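Local atomic coordinates of transcriptional regulator, GntR family (Ralstonia eutropha, PDB entry 3IHU), a protein that probably binds DNA and regulates transcription, as expected for a GntR-family regulator with an FCD domain. Residues S27-G32 and M166-A171; D89-A94 and N211-I216; L101-T106 and A200-G205; Q180-D185 and A206-N211. One frame throughout, in Å; residues are numbered along the deposited sequence. Where two conformers were deposited one is given.

Interaction 1 joins the N-terminal GntR part, through helix 17-31, to helix 167-172 of the FCD domain. The other three lie among the helices of the FCD domain. Interactions 2 and 3 both pair helix 84-105 with helix 198-219, with centres about 17 Å apart. Interaction 4 pairs helix 179-195 with helix 198-219; it shares Asn211 with interaction 2, and their centres are about 10 Å apart. Helix 198-219 thus carries interactions 3, 4 and 2 in chain order. Interactions 1 and 2 touch where Val169 meets Ile216, with centres about 15 Å apart. Packing therefore runs from the GntR part into the C-terminal helical bundle.

Interaction 1. Residues S27-G32 and M166-A171; sequences SGLELG and MPIVHA
The imidazole ring of His170 has Glu30 over one face. Glu30 CG sits 3.7 Å from the ring centroid, 11° off the ring normal, which makes a CH-pi contact. Near the ring, Glu30 O comes within 3.5 Å of His170 CE1. The Glu30 carboxylate is not stacked on the ring; the two planes are 58° apart. Glu30 turns CG anti to its backbone N (chi1 -176°) and is extended beyond it. This lays the aliphatic part over the ring and sends the carboxylate past it. Water 1 joins the two groups: it donates to Glu30 OE2 and is also hydrogen-bonded to His170 NE2 at 3.2 Å. The carboxylate is buried and also has charged partners, forming salt bridges with Arg142 and Arg141 of the same chain.

Next to the polar pair, Leu29 makes an apolar patch. It splits its two methyls between two residues. Leu29 CD1 meets Ile168 CD1 at 3.8 Å, and Leu29 CD2 meets Ala171 CB at 4.1 Å. Leu29 CB also lies 4.3 Å from Pro167 CB. Ile79 of strand 77-79 touches both Leu29 and Ile168. The two short helical segments run nearly parallel, with axes 8.2 Å apart. This is a buried helix-to-helix interdomain contact, joining the first helix of a GntR-type winged helix-turn-helix domain to the FCD helical domain.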
loop_
_atom_site.group_PDB
_atom_site.type_symbol
_atom_site.label_atom_id
_atom_site.label_comp_id
_atom_site.label_asym_id
_atom_site.label_seq_id
_atom_site.Cartn_x
_atom_site.Cartn_y
_atom_site.Cartn_z
ATOM N N SER A 27 -2.718 5.738 5.133
ATOM C CA SER A 27 -1.745 5.208 6.083
ATOM C C SER A 27 -2.371 4.754 7.415
ATOM O O SER A 27 -2.003 3.694 7.935
ATOM C CB SER A 27 -0.620 6.187 6.349
ATOM O OG SER A 27 -1.152 7.400 6.812
ATOM N N GLY A 28 -3.312 5.540 7.946
ATOM C CA GLY A 28 -4.054 5.163 9.149
ATOM C C GLY A 28 -4.797 3.839 9.029
ATOM O O GLY A 28 -4.860 3.077 9.983
ATOM N N LEU A 29 -5.328 3.526 7.853
ATOM C CA LEU A 29 -6.014 2.242 7.656
ATOM C C LEU A 29 -5.009 1.105 7.826
ATOM O O LEU A 29 -5.273 0.141 8.508
ATOM C CB LEU A 29 -6.696 2.159 6.274
ATOM C CG LEU A 29 -8.152 2.622 6.246
ATOM C CD1 LEU A 29 -8.569 3.001 4.780
ATOM C CD2 LEU A 29 -9.059 1.568 6.885
ATOM N N GLU A 30 -3.834 1.280 7.255
ATOM C CA GLU A 30 -2.753 0.313 7.394
ATOM C C GLU A 30 -2.222 0.257 8.806
ATOM O O GLU A 30 -1.894 -0.806 9.310
ATOM C CB GLU A 30 -1.593 0.673 6.446
ATOM C CG GLU A 30 -0.472 -0.376 6.483
ATOM C CD GLU A 30 0.559 -0.219 5.379
ATOM O OE1 GLU A 30 0.533 0.801 4.656
ATOM O OE2 GLU A 30 1.416 -1.125 5.278
ATOM N N LEU A 31 -2.115 1.414 9.440
ATOM C CA LEU A 31 -1.601 1.466 10.792
ATOM C C LEU A 31 -2.624 1.085 11.845
ATOM O O LEU A 31 -2.242 0.804 12.990
ATOM C CB LEU A 31 -1.049 2.852 11.096
ATOM C CG LEU A 31 0.223 3.270 10.343
ATOM C CD1 LEU A 31 0.701 4.677 10.762
ATOM C CD2 LEU A 31 1.348 2.238 10.610
ATOM N N GLY A 32 -3.911 1.100 11.495
ATOM C CA GLY A 32 -4.947 0.731 12.451
ATOM C C GLY A 32 -5.601 1.894 13.165
ATOM O O GLY A 32 -6.405 1.669 14.045
HETATM N N MSE A 166 -3.294 -1.607 -1.312
HETATM C CA MSE A 166 -4.479 -2.327 -0.811
HETATM C C MSE A 166 -4.850 -2.056 0.633
HETATM O O MSE A 166 -4.969 -2.971 1.432
HETATM C CB MSE A 166 -4.277 -3.824 -0.983
HETATM C CG MSE A 166 -4.263 -4.243 -2.364
HETATM SE SE MSE A 166 -4.238 -6.119 -2.335
HETATM C CE MSE A 166 -2.308 -6.400 -2.234
ATOM N N PRO A 167 -5.056 -0.783 0.977
ATOM C CA PRO A 167 -5.256 -0.388 2.388
ATOM C C PRO A 167 -6.469 -1.021 3.030
ATOM O O PRO A 167 -6.381 -1.491 4.158
ATOM C CB PRO A 167 -5.380 1.153 2.327
ATOM C CG PRO A 167 -5.561 1.490 0.846
ATOM C CD PRO A 167 -4.966 0.374 0.064
ATOM N N ILE A 168 -7.592 -1.093 2.320
ATOM C CA ILE A 168 -8.771 -1.738 2.891
ATOM C C ILE A 168 -8.539 -3.219 3.138
ATOM O O ILE A 168 -8.805 -3.685 4.235
ATOM C CB ILE A 168 -10.072 -1.599 2.065
ATOM C CG1 ILE A 168 -10.378 -0.150 1.782
ATOM C CG2 ILE A 168 -11.269 -2.192 2.873
ATOM C CD1 ILE A 168 -10.804 0.564 2.997
ATOM N N VAL A 169 -8.038 -3.936 2.142
ATOM C CA VAL A 169 -7.685 -5.354 2.270
ATOM C C VAL A 169 -6.723 -5.574 3.459
ATOM O O VAL A 169 -6.939 -6.435 4.312
ATOM C CB VAL A 169 -7.047 -5.892 0.951
ATOM C CG1 VAL A 169 -6.619 -7.356 1.100
ATOM C CG2 VAL A 169 -8.009 -5.755 -0.194
ATOM N N HIS A 170 -5.690 -4.756 3.536
ATOM C CA HIS A 170 -4.740 -4.826 4.672
ATOM C C HIS A 170 -5.499 -4.818 5.968
ATOM O O HIS A 170 -5.315 -5.687 6.788
ATOM C CB HIS A 170 -3.768 -3.652 4.634
ATOM C CG HIS A 170 -2.615 -3.787 5.578
ATOM N ND1 HIS A 170 -2.751 -3.658 6.952
ATOM C CD2 HIS A 170 -1.305 -4.030 5.347
ATOM C CE1 HIS A 170 -1.572 -3.830 7.526
ATOM N NE2 HIS A 170 -0.680 -4.074 6.577
ATOM N N ALA A 171 -6.388 -3.839 6.141
ATOM C CA ALA A 171 -7.124 -3.670 7.394
ATOM C C ALA A 171 -8.145 -4.751 7.629
ATOM O O ALA A 171 -8.132 -5.445 8.634
ATOM C CB ALA A 171 -7.801 -2.255 7.408
HETATM O O HOH W 1 2.423 -3.139 6.458
#

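Interaction 2. Residues D89-A94 and N211-I216; sequences DVLDVA and NVRGAI
Arg213 sets its CG opposite its backbone N (chi1 -178°) and then bends at chi3 (-67°). The first torsion carries the chain across to helix 84-105, and the bend at chi3 turns NE and the guanidinium in toward Asp92. Arg213 NH2 and Asp92 OD1 form a salt bridge at 3.3 Å, which is rather long. Water 2 reinforces it: it donates to Asp92 OD1 at 2.9 Å and accepts from Arg213 NE at 2.6 Å. Asp92 OD1 thus meets the arginine both directly and through water. The same NH2 has a further partner in Glu95, one turn on along helix 84-105, so NH2 has two carboxylate partners.

Leu91 fills the apolar side of the contact. Leu91 and the stem of Arg213 lie alongside each other, pointing opposite ways. Leu91 CD1 lies 3.9 Å from Arg213 CA and also 4.2 Å from Ile216 CD1. The other methyl, Leu91 CD2, reaches Val212 CG1 at 4.1 Å. Behind this patch, Val169 of helix 167-172 touches Ile216.

The short segments run antiparallel, 161° between their directions, with axes 10.5 Å apart. Leu91 and Arg213 fill the space between the axes. An apolar centre with a charged margin joins the first and last helices of the all-helical FCD domain.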
loop_
_atom_site.group_PDB
_atom_site.type_symbol
_atom_site.label_atom_id
_atom_site.label_comp_id
_atom_site.label_asym_id
_atom_site.label_seq_id
_atom_site.Cartn_x
_atom_site.Cartn_y
_atom_site.Cartn_z
ATOM N N ASP A 89 -11.176 -9.294 -6.510
ATOM C CA ASP A 89 -11.058 -8.445 -7.714
ATOM C C ASP A 89 -9.961 -7.399 -7.526
ATOM O O ASP A 89 -9.175 -7.172 -8.444
ATOM C CB ASP A 89 -12.422 -7.825 -8.095
ATOM C CG ASP A 89 -13.391 -8.824 -8.741
ATOM O OD1 ASP A 89 -13.035 -9.998 -9.038
ATOM O OD2 ASP A 89 -14.557 -8.419 -8.962
ATOM N N VAL A 90 -9.868 -6.777 -6.333
ATOM C CA VAL A 90 -8.787 -5.913 -6.029
ATOM C C VAL A 90 -7.402 -6.650 -6.108
ATOM O O VAL A 90 -6.434 -6.134 -6.630
ATOM C CB VAL A 90 -8.958 -5.256 -4.641
ATOM C CG1 VAL A 90 -7.636 -4.649 -4.148
ATOM C CG2 VAL A 90 -10.119 -4.248 -4.643
ATOM N N LEU A 91 -7.302 -7.831 -5.536
ATOM C CA LEU A 91 -6.049 -8.578 -5.564
ATOM C C LEU A 91 -5.662 -8.943 -6.998
ATOM O O LEU A 91 -4.524 -9.032 -7.328
ATOM C CB LEU A 91 -6.197 -9.835 -4.729
ATOM C CG LEU A 91 -6.371 -9.634 -3.215
ATOM C CD1 LEU A 91 -6.862 -10.926 -2.600
ATOM C CD2 LEU A 91 -5.022 -9.152 -2.599
ATOM N N ASP A 92 -6.645 -9.141 -7.859
ATOM C CA ASP A 92 -6.379 -9.474 -9.271
ATOM C C ASP A 92 -5.592 -8.328 -9.943
ATOM O O ASP A 92 -4.591 -8.564 -10.658
ATOM C CB ASP A 92 -7.695 -9.725 -10.031
ATOM C CG ASP A 92 -8.132 -11.182 -10.007
ATOM O OD1 ASP A 92 -7.302 -12.021 -9.630
ATOM O OD2 ASP A 92 -9.294 -11.481 -10.417
ATOM N N VAL A 93 -6.030 -7.101 -9.696
ATOM C CA VAL A 93 -5.326 -5.937 -10.178
ATOM C C VAL A 93 -3.960 -5.694 -9.435
ATOM O O VAL A 93 -2.964 -5.448 -10.078
ATOM C CB VAL A 93 -6.182 -4.682 -9.994
ATOM C CG1 VAL A 93 -5.380 -3.436 -10.302
ATOM C CG2 VAL A 93 -7.480 -4.778 -10.896
ATOM N N ALA A 94 -3.947 -5.779 -8.102
ATOM C CA ALA A 94 -2.725 -5.632 -7.336
ATOM C C ALA A 94 -1.676 -6.630 -7.731
ATOM O O ALA A 94 -0.522 -6.297 -7.783
ATOM C CB ALA A 94 -2.987 -5.675 -5.797
ATOM N N ASN A 211 0.349 -14.905 -2.654
ATOM C CA ASN A 211 0.424 -15.376 -1.244
ATOM C C ASN A 211 -0.586 -14.734 -0.370
ATOM O O ASN A 211 -1.213 -15.427 0.423
ATOM C CB ASN A 211 1.821 -15.160 -0.618
ATOM C CG ASN A 211 2.865 -16.077 -1.210
ATOM O OD1 ASN A 211 2.530 -17.092 -1.815
ATOM N ND2 ASN A 211 4.145 -15.723 -1.052
ATOM N N VAL A 212 -0.778 -13.415 -0.513
ATOM C CA VAL A 212 -1.835 -12.736 0.199
ATOM C C VAL A 212 -3.232 -13.339 -0.127
ATOM O O VAL A 212 -3.993 -13.658 0.780
ATOM C CB VAL A 212 -1.788 -11.214 -0.036
ATOM C CG1 VAL A 212 -2.962 -10.510 0.615
ATOM C CG2 VAL A 212 -0.430 -10.660 0.420
ATOM N N ARG A 213 -3.532 -13.549 -1.405
ATOM C CA ARG A 213 -4.810 -14.153 -1.811
ATOM C C ARG A 213 -4.995 -15.546 -1.182
ATOM O O ARG A 213 -6.022 -15.826 -0.591
ATOM C CB ARG A 213 -4.898 -14.297 -3.330
ATOM C CG ARG A 213 -6.261 -14.896 -3.806
ATOM C CD ARG A 213 -6.227 -15.327 -5.252
ATOM N NE ARG A 213 -6.090 -14.143 -6.053
ATOM C CZ ARG A 213 -4.994 -13.724 -6.685
ATOM N NH1 ARG A 213 -3.859 -14.433 -6.688
ATOM N NH2 ARG A 213 -5.035 -12.547 -7.343
ATOM N N GLY A 214 -3.992 -16.391 -1.306
ATOM C CA GLY A 214 -3.959 -17.680 -0.635
ATOM C C GLY A 214 -4.250 -17.616 0.853
ATOM O O GLY A 214 -5.086 -18.360 1.347
ATOM N N ALA A 215 -3.631 -16.686 1.571
ATOM C CA ALA A 215 -3.876 -16.608 3.002
ATOM C C ALA A 215 -5.337 -16.245 3.284
ATOM O O ALA A 215 -5.961 -16.772 4.218
ATOM C CB ALA A 215 -2.921 -15.570 3.678
ATOM N N ILE A 216 -5.872 -15.301 2.515
ATOM C CA ILE A 216 -7.252 -14.846 2.735
ATOM C C ILE A 216 -8.200 -15.987 2.442
ATOM O O ILE A 216 -9.099 -16.254 3.239
ATOM C CB ILE A 216 -7.600 -13.586 1.889
ATOM C CG1 ILE A 216 -6.836 -12.390 2.438
ATOM C CG2 ILE A 216 -9.104 -13.327 1.886
ATOM C CD1 ILE A 216 -6.781 -11.158 1.594
HETATM O O HOH W 2 -7.963 -12.633 -6.926
#

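Interaction 3. Residues L101-T106 and A200-G205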
loop_
_atom_site.group_PDB
_atom_site.type_symbol
_atom_site.label_atom_id
_atom_site.label_comp_id
_atom_site.label_asym_id
_atom_site.label_seq_id
_atom_site.Cartn_x
_atom_site.Cartn_y
_atom_site.Cartn_z
ATOM N N LEU A 101 5.365 -3.249 -11.003
ATOM C CA LEU A 101 6.231 -2.391 -10.205
ATOM C C LEU A 101 7.675 -2.973 -10.089
ATOM O O LEU A 101 8.671 -2.251 -10.274
ATOM C CB LEU A 101 5.640 -2.227 -8.829
ATOM C CG LEU A 101 6.358 -1.316 -7.827
ATOM C CD1 LEU A 101 6.238 0.152 -8.209
ATOM C CD2 LEU A 101 5.915 -1.668 -6.396
ATOM N N ALA A 102 7.753 -4.251 -9.708
ATOM C CA ALA A 102 9.021 -4.990 -9.567
ATOM C C ALA A 102 9.697 -5.073 -10.915
ATOM O O ALA A 102 10.888 -4.824 -11.045
ATOM C CB ALA A 102 8.760 -6.409 -9.019
ATOM N N ARG A 103 8.939 -5.473 -11.942
ATOM C CA ARG A 103 9.484 -5.536 -13.283
ATOM C C ARG A 103 10.123 -4.257 -13.726
ATOM O O ARG A 103 11.279 -4.247 -14.181
ATOM C CB ARG A 103 8.417 -5.933 -14.289
ATOM C CG ARG A 103 8.932 -6.079 -15.738
ATOM C CD ARG A 103 7.780 -6.283 -16.746
ATOM N NE ARG A 103 8.410 -6.617 -18.007
ATOM C CZ ARG A 103 8.799 -7.831 -18.381
ATOM N NH1 ARG A 103 8.511 -8.908 -17.680
ATOM N NH2 ARG A 103 9.460 -7.962 -19.503
ATOM N N ALA A 104 9.426 -3.149 -13.558
ATOM C CA ALA A 104 9.960 -1.875 -14.034
ATOM C C ALA A 104 11.192 -1.434 -13.205
ATOM O O ALA A 104 12.071 -0.745 -13.734
ATOM C CB ALA A 104 8.907 -0.795 -14.018
ATOM N N ALA A 105 11.193 -1.733 -11.898
ATOM C CA ALA A 105 12.250 -1.306 -11.007
ATOM C C ALA A 105 13.603 -1.865 -11.431
ATOM O O ALA A 105 14.613 -1.300 -11.027
ATOM C CB ALA A 105 11.965 -1.688 -9.486
ATOM N N THR A 106 13.626 -2.940 -12.224
ATOM C CA THR A 106 14.874 -3.482 -12.736
ATOM C C THR A 106 15.644 -2.488 -13.572
ATOM O O THR A 106 16.865 -2.621 -13.729
ATOM C CB THR A 106 14.740 -4.751 -13.583
ATOM O OG1 THR A 106 13.917 -4.483 -14.742
ATOM C CG2 THR A 106 14.214 -5.864 -12.751
ATOM N N ALA A 200 11.794 -12.348 -14.041
ATOM C CA ALA A 200 11.855 -12.932 -12.704
ATOM C C ALA A 200 11.436 -11.875 -11.678
ATOM O O ALA A 200 10.833 -12.217 -10.682
ATOM C CB ALA A 200 13.242 -13.515 -12.357
ATOM N N ALA A 201 11.753 -10.621 -11.923
ATOM C CA ALA A 201 11.233 -9.558 -11.057
ATOM C C ALA A 201 9.706 -9.522 -11.066
ATOM O O ALA A 201 9.104 -9.511 -10.009
ATOM C CB ALA A 201 11.792 -8.227 -11.416
ATOM N N GLU A 202 9.088 -9.577 -12.263
ATOM C CA GLU A 202 7.639 -9.514 -12.368
ATOM C C GLU A 202 7.037 -10.684 -11.604
ATOM O O GLU A 202 6.046 -10.515 -10.872
ATOM C CB GLU A 202 7.142 -9.539 -13.827
ATOM C CG GLU A 202 5.620 -9.281 -13.905
ATOM C CD GLU A 202 5.114 -9.104 -15.338
ATOM O OE1 GLU A 202 5.936 -9.125 -16.259
ATOM O OE2 GLU A 202 3.880 -8.896 -15.512
ATOM N N ALA A 203 7.606 -11.886 -11.804
ATOM C CA ALA A 203 7.104 -13.052 -11.128
ATOM C C ALA A 203 7.177 -12.905 -9.633
ATOM O O ALA A 203 6.264 -13.321 -8.932
ATOM C CB ALA A 203 7.829 -14.331 -11.595
ATOM N N ALA A 204 8.260 -12.334 -9.120
ATOM C CA ALA A 204 8.368 -12.152 -7.684
ATOM C C ALA A 204 7.344 -11.125 -7.122
ATOM O O ALA A 204 6.797 -11.314 -6.027
ATOM C CB ALA A 204 9.788 -11.759 -7.289
ATOM N N GLY A 205 7.100 -10.055 -7.846
ATOM C CA GLY A 205 6.092 -9.090 -7.402
ATOM C C GLY A 205 4.699 -9.715 -7.403
ATOM O O GLY A 205 3.949 -9.567 -6.462
#
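Small residues let two antiparallel helices of the FCD bundle come close here, with Ala102 facing Ala201 and Gly205. The axes of the short segments approach to 7.1 Å at an angle of 151°. The CA atoms of Arg103 and Glu202 are only 4.5 Å apart.

Ala102 CB rests on Ala201 O at 3.3 Å. It also lies 4.1 Å from Gly205 CA, where the absence of a side chain leaves space for the methyl. In return, Ala201 CB sits 3.6 Å from Thr106 CG2 and close to the backbone of Ala102. Thr106 is fixed by its hydroxyl, since OG1 donates to Arg103 O at 2.7 Å. Its chi1 of 60° places OG1 for that bond and turns CG2 to Ala201.

At the margin, Arg103 and Glu202 both extend from their helices and cross obliquely, with Glu202 OE1 beside Arg103 CD and NH1. Arg103 NH1 donates to Glu202 OE1 at 2.9 Å in a salt bridge. The bond is bent, 136° at the hydrogen, and the acceptor is tilted from the guanidinium plane. Asp199, just before the second segment, is another carboxylate partner of NH1.

The segments lie near the C-terminal end of helix 84-105 and near the start of helix 198-219. Helix 179-195 packs on Ala102 through Ile189 and Val193, and helix 134-152 covers Leu101 and Ala105.

Interaction 4. Residues Q180-D185 and A206-N211; sequences QMRLDD and AAHVKN
Asp185 OD2 is gripped by two donors, His208 ND1 and Asn211 ND2. The histidine bond is almost straight, 3.0 Å from ND1 to OD2 with 176° at the hydrogen. It lies in the ring plane and uses the anti lone pair of OD2. Asn211 ND2 comes to OD2 from the syn side, also at 3.0 Å, and 22° out of the carboxylate plane. A weak bond from the same ND2 to Asp185 OD1, 2.8 Å long, adds a second hold. The buried carboxylate is thereby fixed in rotation, and its plane stands 72° from the imidazole.

These residues join the last two long helices of the FCD domain, 179-195 and 198-219, which follow each other in the chain and run antiparallel as a helical hairpin. The short axes are 9.8 Å apart.

Arg182 adds an aliphatic touch at the edge of the ring, with CG 3.9 Å from His208 CE1. Its bend at chi3 brings NE within reach of water 3, which accepts a weak bond from it. Water 3 also bonds His208 NE2 at 2.9 Å, so the ring is held at both nitrogens. The guanidinium goes on to Leu175 O and the Tyr186 hydroxyl, and the Tyr186 ring also meets His208.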
loop_
_atom_site.group_PDB
_atom_site.type_symbol
_atom_site.label_atom_id
_atom_site.label_comp_id
_atom_site.label_asym_id
_atom_site.label_seq_id
_atom_site.Cartn_x
_atom_site.Cartn_y
_atom_site.Cartn_z
ATOM N N GLN A 180 5.326 -12.309 8.744
ATOM C CA GLN A 180 6.431 -13.230 8.451
ATOM C C GLN A 180 6.463 -13.542 6.955
ATOM O O GLN A 180 7.482 -13.385 6.325
ATOM C CB GLN A 180 6.292 -14.514 9.245
ATOM C CG GLN A 180 6.340 -14.236 10.747
ATOM C CD GLN A 180 6.213 -15.479 11.623
ATOM O OE1 GLN A 180 5.158 -15.735 12.240
ATOM N NE2 GLN A 180 7.288 -16.220 11.719
HETATM N N MSE A 181 5.329 -13.968 6.396
HETATM C CA MSE A 181 5.229 -14.364 4.988
HETATM C C MSE A 181 5.493 -13.149 4.097
HETATM O O MSE A 181 6.182 -13.223 3.070
HETATM C CB MSE A 181 3.825 -14.960 4.711
HETATM C CG MSE A 181 3.465 -15.238 3.245
HETATM SE SE MSE A 181 1.524 -15.430 2.975
HETATM C CE MSE A 181 1.024 -13.535 3.028
ATOM N N ARG A 182 4.920 -12.014 4.486
ATOM C CA ARG A 182 5.060 -10.822 3.655
ATOM C C ARG A 182 6.531 -10.396 3.586
ATOM O O ARG A 182 7.017 -9.996 2.551
ATOM C CB ARG A 182 4.138 -9.696 4.149
ATOM C CG ARG A 182 2.637 -10.076 4.049
ATOM C CD ARG A 182 1.723 -9.112 4.848
ATOM N NE ARG A 182 2.089 -7.738 4.549
ATOM C CZ ARG A 182 2.138 -6.740 5.409
ATOM N NH1 ARG A 182 1.821 -6.916 6.689
ATOM N NH2 ARG A 182 2.536 -5.559 4.987
ATOM N N LEU A 183 7.230 -10.453 4.694
ATOM C CA LEU A 183 8.647 -10.048 4.710
ATOM C C LEU A 183 9.469 -10.921 3.740
ATOM O O LEU A 183 10.293 -10.423 2.949
ATOM C CB LEU A 183 9.219 -10.188 6.106
ATOM C CG LEU A 183 10.737 -10.025 6.154
ATOM C CD1 LEU A 183 11.128 -8.553 5.809
ATOM C CD2 LEU A 183 11.274 -10.469 7.532
ATOM N N ASP A 184 9.246 -12.228 3.795
ATOM C CA ASP A 184 9.917 -13.134 2.855
ATOM C C ASP A 184 9.595 -12.762 1.427
ATOM O O ASP A 184 10.474 -12.732 0.567
ATOM C CB ASP A 184 9.516 -14.584 3.023
ATOM C CG ASP A 184 10.449 -15.487 2.258
ATOM O OD1 ASP A 184 11.645 -15.449 2.588
ATOM O OD2 ASP A 184 10.027 -16.135 1.281
ATOM N N ASP A 185 8.324 -12.456 1.176
ATOM C CA ASP A 185 7.943 -12.017 -0.147
ATOM C C ASP A 185 8.698 -10.748 -0.613
ATOM O O ASP A 185 9.103 -10.621 -1.795
ATOM C CB ASP A 185 6.407 -11.775 -0.199
ATOM C CG ASP A 185 5.598 -13.051 -0.093
ATOM O OD1 ASP A 185 6.197 -14.141 -0.111
ATOM O OD2 ASP A 185 4.343 -12.969 -0.002
ATOM N N ALA A 206 4.369 -10.463 -8.436
ATOM C CA ALA A 206 3.058 -11.118 -8.511
ATOM C C ALA A 206 2.938 -12.222 -7.450
ATOM O O ALA A 206 1.898 -12.375 -6.797
ATOM C CB ALA A 206 2.805 -11.649 -9.889
ATOM N N ALA A 207 4.034 -12.934 -7.216
ATOM C CA ALA A 207 4.076 -13.966 -6.182
ATOM C C ALA A 207 3.589 -13.441 -4.851
ATOM O O ALA A 207 2.875 -14.139 -4.131
ATOM C CB ALA A 207 5.557 -14.580 -6.018
ATOM N N HIS A 208 3.992 -12.238 -4.483
ATOM C CA HIS A 208 3.628 -11.713 -3.176
ATOM C C HIS A 208 2.081 -11.682 -3.083
ATOM O O HIS A 208 1.477 -12.159 -2.118
ATOM C CB HIS A 208 4.173 -10.290 -3.004
ATOM C CG HIS A 208 3.608 -9.570 -1.815
ATOM N ND1 HIS A 208 3.514 -10.148 -0.573
ATOM C CD2 HIS A 208 3.034 -8.350 -1.705
ATOM C CE1 HIS A 208 2.970 -9.289 0.273
ATOM N NE2 HIS A 208 2.655 -8.196 -0.396
ATOM N N VAL A 209 1.441 -11.100 -4.085
ATOM C CA VAL A 209 -0.036 -10.957 -4.051
ATOM C C VAL A 209 -0.736 -12.302 -4.086
ATOM O O VAL A 209 -1.735 -12.488 -3.404
ATOM C CB VAL A 209 -0.531 -10.004 -5.122
ATOM C CG1 VAL A 209 -2.093 -9.849 -5.064
ATOM C CG2 VAL A 209 0.180 -8.656 -4.952
ATOM N N LYS A 210 -0.220 -13.232 -4.865
ATOM C CA LYS A 210 -0.725 -14.607 -4.832
ATOM C C LYS A 210 -0.700 -15.202 -3.414
ATOM O O LYS A 210 -1.633 -15.895 -2.995
ATOM C CB LYS A 210 0.117 -15.487 -5.769
ATOM C CG LYS A 210 -0.007 -15.259 -7.253
ATOM C CD LYS A 210 0.961 -16.274 -7.973
ATOM C CE LYS A 210 1.159 -15.933 -9.405
ATOM N NZ LYS A 210 -0.146 -16.047 -10.039
ATOM N N ASN A 211 0.349 -14.905 -2.654
ATOM C CA ASN A 211 0.424 -15.376 -1.244
ATOM C C ASN A 211 -0.586 -14.734 -0.370
ATOM O O ASN A 211 -1.213 -15.427 0.423
ATOM C CB ASN A 211 1.821 -15.160 -0.618
ATOM C CG ASN A 211 2.865 -16.077 -1.210
ATOM O OD1 ASN A 211 2.530 -17.092 -1.815
ATOM N ND2 ASN A 211 4.145 -15.723 -1.052
HETATM O O HOH W 3 1.173 -6.931 1.800
#